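Local coordinates for protein pyruvate kinase 1 (Trypanosoma brucei brucei, PDB 4KCT) that catalyses the last step of glycolysis, transfer of phosphate from phosphoenolpyruvate to ADP to give pyruvate, and also has an intrinsic oxaloacetate decarboxylase activity, at residues N66-A71 and L77-A82; N319-G324 and V352-A357. All blocks are in the same frame, centred on the assembly; numbering follows the deposited sequence.

Contact 1: N66-A71 and L77-A82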
# COMPACT_ATOMS: atom_id res chain seq x y z
N ASN A 66 21.99 47.50 -1.70
CA ASN A 66 23.40 47.74 -1.38
C ASN A 66 23.78 47.16 -0.03
O ASN A 66 24.88 46.59 0.13
CB ASN A 66 23.72 49.24 -1.41
CG ASN A 66 23.60 49.84 -2.80
OD1 ASN A 66 23.50 49.11 -3.79
ND2 ASN A 66 23.52 51.15 -2.87
N ASN A 67 22.91 47.34 0.95
CA ASN A 67 23.19 46.87 2.29
C ASN A 67 23.19 45.35 2.38
O ASN A 67 24.00 44.76 3.12
CB ASN A 67 22.23 47.50 3.33
CG ASN A 67 22.52 48.98 3.57
OD1 ASN A 67 23.41 49.52 2.95
ND2 ASN A 67 21.73 49.64 4.40
N VAL A 68 22.28 44.70 1.65
CA VAL A 68 22.20 43.23 1.65
C VAL A 68 23.49 42.66 1.06
O VAL A 68 24.13 41.80 1.66
CB VAL A 68 21.00 42.70 0.81
CG1 VAL A 68 21.17 41.20 0.52
CG2 VAL A 68 19.68 42.94 1.54
N ARG A 69 23.95 43.26 -0.04
CA ARG A 69 25.20 42.80 -0.66
C ARG A 69 26.45 43.04 0.21
O ARG A 69 27.29 42.15 0.34
CB ARG A 69 25.35 43.41 -2.05
CG ARG A 69 24.37 42.81 -3.03
CD ARG A 69 24.27 43.60 -4.31
NE ARG A 69 23.37 42.92 -5.23
CZ ARG A 69 22.90 43.45 -6.35
NH1 ARG A 69 23.22 44.70 -6.68
NH2 ARG A 69 22.05 42.76 -7.11
N ALA A 70 26.50 44.18 0.87
CA ALA A 70 27.61 44.45 1.81
C ALA A 70 27.60 43.50 3.02
O ALA A 70 28.63 42.97 3.42
CB ALA A 70 27.56 45.89 2.27
N ALA A 71 26.42 43.27 3.59
CA ALA A 71 26.28 42.34 4.70
C ALA A 71 26.66 40.91 4.27
O ALA A 71 27.42 40.21 4.97
CB ALA A 71 24.85 42.38 5.26
N LEU A 77 28.44 35.02 2.46
CA LEU A 77 27.20 34.30 2.13
C LEU A 77 26.66 34.69 0.76
O LEU A 77 26.85 35.81 0.31
CB LEU A 77 26.15 34.58 3.19
CG LEU A 77 26.53 34.20 4.61
CD1 LEU A 77 25.42 34.59 5.59
CD2 LEU A 77 26.82 32.70 4.70
N HIS A 78 25.85 33.81 0.19
CA HIS A 78 25.10 34.10 -1.02
C HIS A 78 23.67 34.27 -0.62
O HIS A 78 23.05 33.31 -0.14
CB HIS A 78 25.20 32.91 -1.96
CG HIS A 78 26.60 32.61 -2.41
ND1 HIS A 78 27.31 33.46 -3.17
CD2 HIS A 78 27.42 31.51 -2.16
CE1 HIS A 78 28.54 32.95 -3.38
NE2 HIS A 78 28.59 31.74 -2.81
N ILE A 79 23.16 35.50 -0.69
CA ILE A 79 21.79 35.78 -0.25
C ILE A 79 20.94 36.23 -1.44
O ILE A 79 21.35 37.11 -2.19
CB ILE A 79 21.79 36.87 0.84
CG1 ILE A 79 22.61 36.40 2.06
CG2 ILE A 79 20.36 37.32 1.19
CD1 ILE A 79 22.06 35.17 2.77
N GLY A 80 19.79 35.58 -1.65
CA GLY A 80 18.90 35.94 -2.74
C GLY A 80 18.27 37.30 -2.46
O GLY A 80 17.96 37.63 -1.31
N ILE A 81 18.01 38.07 -3.52
CA ILE A 81 17.26 39.31 -3.39
C ILE A 81 15.99 39.24 -4.26
O ILE A 81 16.06 38.93 -5.46
CB ILE A 81 18.12 40.54 -3.80
CG1 ILE A 81 19.27 40.74 -2.80
CG2 ILE A 81 17.25 41.80 -3.84
CD1 ILE A 81 20.30 41.80 -3.24
N ALA A 82 14.83 39.39 -3.62
CA ALA A 82 13.55 39.27 -4.30
C ALA A 82 12.86 40.62 -4.39
O ALA A 82 12.78 41.33 -3.40
CB ALA A 82 12.63 38.25 -3.58

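Contact 2: N319-G324 and V352-A357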
# COMPACT_ATOMS: atom_id res chain seq x y z
N ASN A 319 3.42 23.22 10.33
CA ASN A 319 2.54 22.60 9.33
C ASN A 319 2.80 22.99 7.89
O ASN A 319 2.63 22.16 6.98
CB ASN A 319 1.06 22.79 9.71
CG ASN A 319 0.63 21.79 10.77
OD1 ASN A 319 0.84 20.59 10.60
ND2 ASN A 319 0.22 22.30 11.93
N ALA A 320 3.28 24.22 7.66
CA ALA A 320 3.72 24.63 6.31
C ALA A 320 4.91 23.76 5.87
O ALA A 320 4.94 23.25 4.74
CB ALA A 320 4.10 26.13 6.27
N VAL A 321 5.82 23.48 6.80
CA VAL A 321 6.95 22.60 6.49
C VAL A 321 6.49 21.14 6.24
O VAL A 321 6.83 20.53 5.21
CB VAL A 321 7.97 22.62 7.63
CG1 VAL A 321 8.97 21.48 7.45
CG2 VAL A 321 8.65 23.98 7.67
N LEU A 322 5.62 20.64 7.11
CA LEU A 322 5.05 19.28 6.93
C LEU A 322 4.21 19.18 5.66
O LEU A 322 4.17 18.12 5.03
CB LEU A 322 4.18 18.89 8.14
CG LEU A 322 4.95 18.72 9.48
CD1 LEU A 322 4.00 18.51 10.66
CD2 LEU A 322 5.95 17.58 9.39
N ASN A 323 3.50 20.26 5.32
CA ASN A 323 2.75 20.28 4.04
C ASN A 323 3.68 20.05 2.83
O ASN A 323 3.20 19.73 1.75
CB ASN A 323 2.07 21.64 3.81
CG ASN A 323 0.82 21.86 4.67
OD1 ASN A 323 0.34 22.99 4.76
ND2 ASN A 323 0.26 20.78 5.25
N GLY A 324 4.93 20.52 2.94
CA GLY A 324 5.90 20.35 1.85
C GLY A 324 6.50 21.64 1.30
O GLY A 324 7.14 21.63 0.26
N VAL A 352 13.22 23.25 11.86
CA VAL A 352 14.03 22.06 12.22
C VAL A 352 13.25 20.97 12.96
O VAL A 352 13.42 19.77 12.66
CB VAL A 352 15.31 22.46 12.98
CG1 VAL A 352 15.94 21.23 13.66
CG2 VAL A 352 16.30 23.10 12.02
N GLU A 353 12.39 21.36 13.91
CA GLU A 353 11.55 20.38 14.60
C GLU A 353 10.62 19.67 13.61
O GLU A 353 10.45 18.45 13.67
CB GLU A 353 10.70 21.03 15.71
CG GLU A 353 11.47 21.45 16.93
CD GLU A 353 11.94 20.28 17.78
OE1 GLU A 353 12.80 20.50 18.65
OE2 GLU A 353 11.35 19.18 17.67
N ALA A 354 9.95 20.45 12.75
CA ALA A 354 9.03 19.88 11.75
C ALA A 354 9.76 18.93 10.79
O ALA A 354 9.33 17.82 10.57
CB ALA A 354 8.36 21.00 10.95
N GLN A 355 10.90 19.37 10.27
CA GLN A 355 11.81 18.52 9.48
C GLN A 355 12.17 17.21 10.20
O GLN A 355 12.02 16.13 9.62
CB GLN A 355 13.09 19.33 9.18
CG GLN A 355 14.23 18.53 8.55
CD GLN A 355 15.48 19.38 8.40
OE1 GLN A 355 15.41 20.62 8.45
NE2 GLN A 355 16.62 18.73 8.20
N SER A 356 12.50 17.30 11.49
CA SER A 356 12.91 16.11 12.25
C SER A 356 11.73 15.16 12.49
O SER A 356 11.92 13.98 12.76
CB SER A 356 13.53 16.52 13.60
OG SER A 356 14.63 17.41 13.42
N ALA A 357 10.53 15.70 12.49
CA ALA A 357 9.31 14.91 12.66
C ALA A 357 8.76 14.32 11.35
O ALA A 357 7.76 13.59 11.36
CB ALA A 357 8.23 15.74 13.35

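Contact 1: N66-A71 and L77-A82
I79, at the approach to strand 80-84, makes the first touch with the helical segment N66-A71: its CG2 methyl lies 4.0 Å from CG1 of V68. The longer branch of I79 does not take part; its CG1 and CD1 lead away from V68, and the shorter branch, set anti to the backbone N, does the touching. G80 follows without contact to the helix, its backbone bonded to S47 and A49 of strand 46-52. I81 then brings its side chain back to the helix and buries the most surface on its segment. It meets V68 tip to tip, with I81 CG1 3.9 Å from V68 CG1, so a single valine methyl packs against both isoleucines. CG1 of V68 reaches this position because it stands anti to its own backbone N (chi1 165°). The terminal CD1 of I81 also touches R69, 3.8 Å from NE, where the two side chains cross at about a right angle. The arginine chain is extended from CG to NE, and NH2 goes on to bond the backbone O of Q204. No hydrogen bond joins the two segments. This is the return half of a right-handed beta-alpha-beta unit of the TIM barrel, strand 46-52, helix 58-75, strand 80-84: contact across it rests on dispersion and the exclusion of water, with the guanidinium bordering the apolar seam through NE.

Contact 2: N319-G324 and V352-A357
V321 and A354 meet where helices 311-323 and 340-356 pack, with V321 CG1 3.6 Å from A354 CB. The CB of V321 is almost as near, at 3.7 Å, so the alanine methyl rests against the root of the valine as well as one branch. That branch, anti to the backbone N (chi1 167°), also comes within 4.0 Å of the Q355 backbone N. Beside it L322 lays its CD2 methyl 3.6 Å from the carbonyl O of A354, a van der Waals contact with an oxygen that already shares a hydrogen bond with T358 OG1. With only a methyl at A354, the short helix segments lie 8.7 Å apart between axes, crossing at -38°. Helix 311-323 ends in a Schellman motif at G324 and leads into the last barrel strand, 327-330, which helix 340-356 follows: this is helix-helix packing on the outside of the TIM barrel. Farther out, S356 OG bonds V352 O, from the face opposite S356 N, and A17 N, while the Q355 amide bonds A21 N and H19 O. In the neighbouring subunit M280 packs on L322 and A357, and K274 forms a salt bridge with E353. Apolar packing thus joins the helices, and polar groups turned outward from helix 340-356 are taken up by the N-terminal loop and the neighbouring subunit.

In the fold
Contacts 1 and 2 belong to separate parts of one chain, in series: contact 1 closes before contact 2 opens. Their centres lie about 27 Å apart, and their nearest atoms about 16 Å apart, so they do not touch. Both belong to the barrel architecture: contact 1 includes its third strand, contact 2 only helices that flank its eighth. In contact 2, helix 311-323 precedes that strand, 327-330, and helix 340-356 follows it. One contact therefore sets a helix against the barrel wall, and the other packs two outer helices beside a subunit interface. Together they sample two levels of the TIM barrel, helix against strand and helix against helix, the second also bordering another subunit of the tetramer.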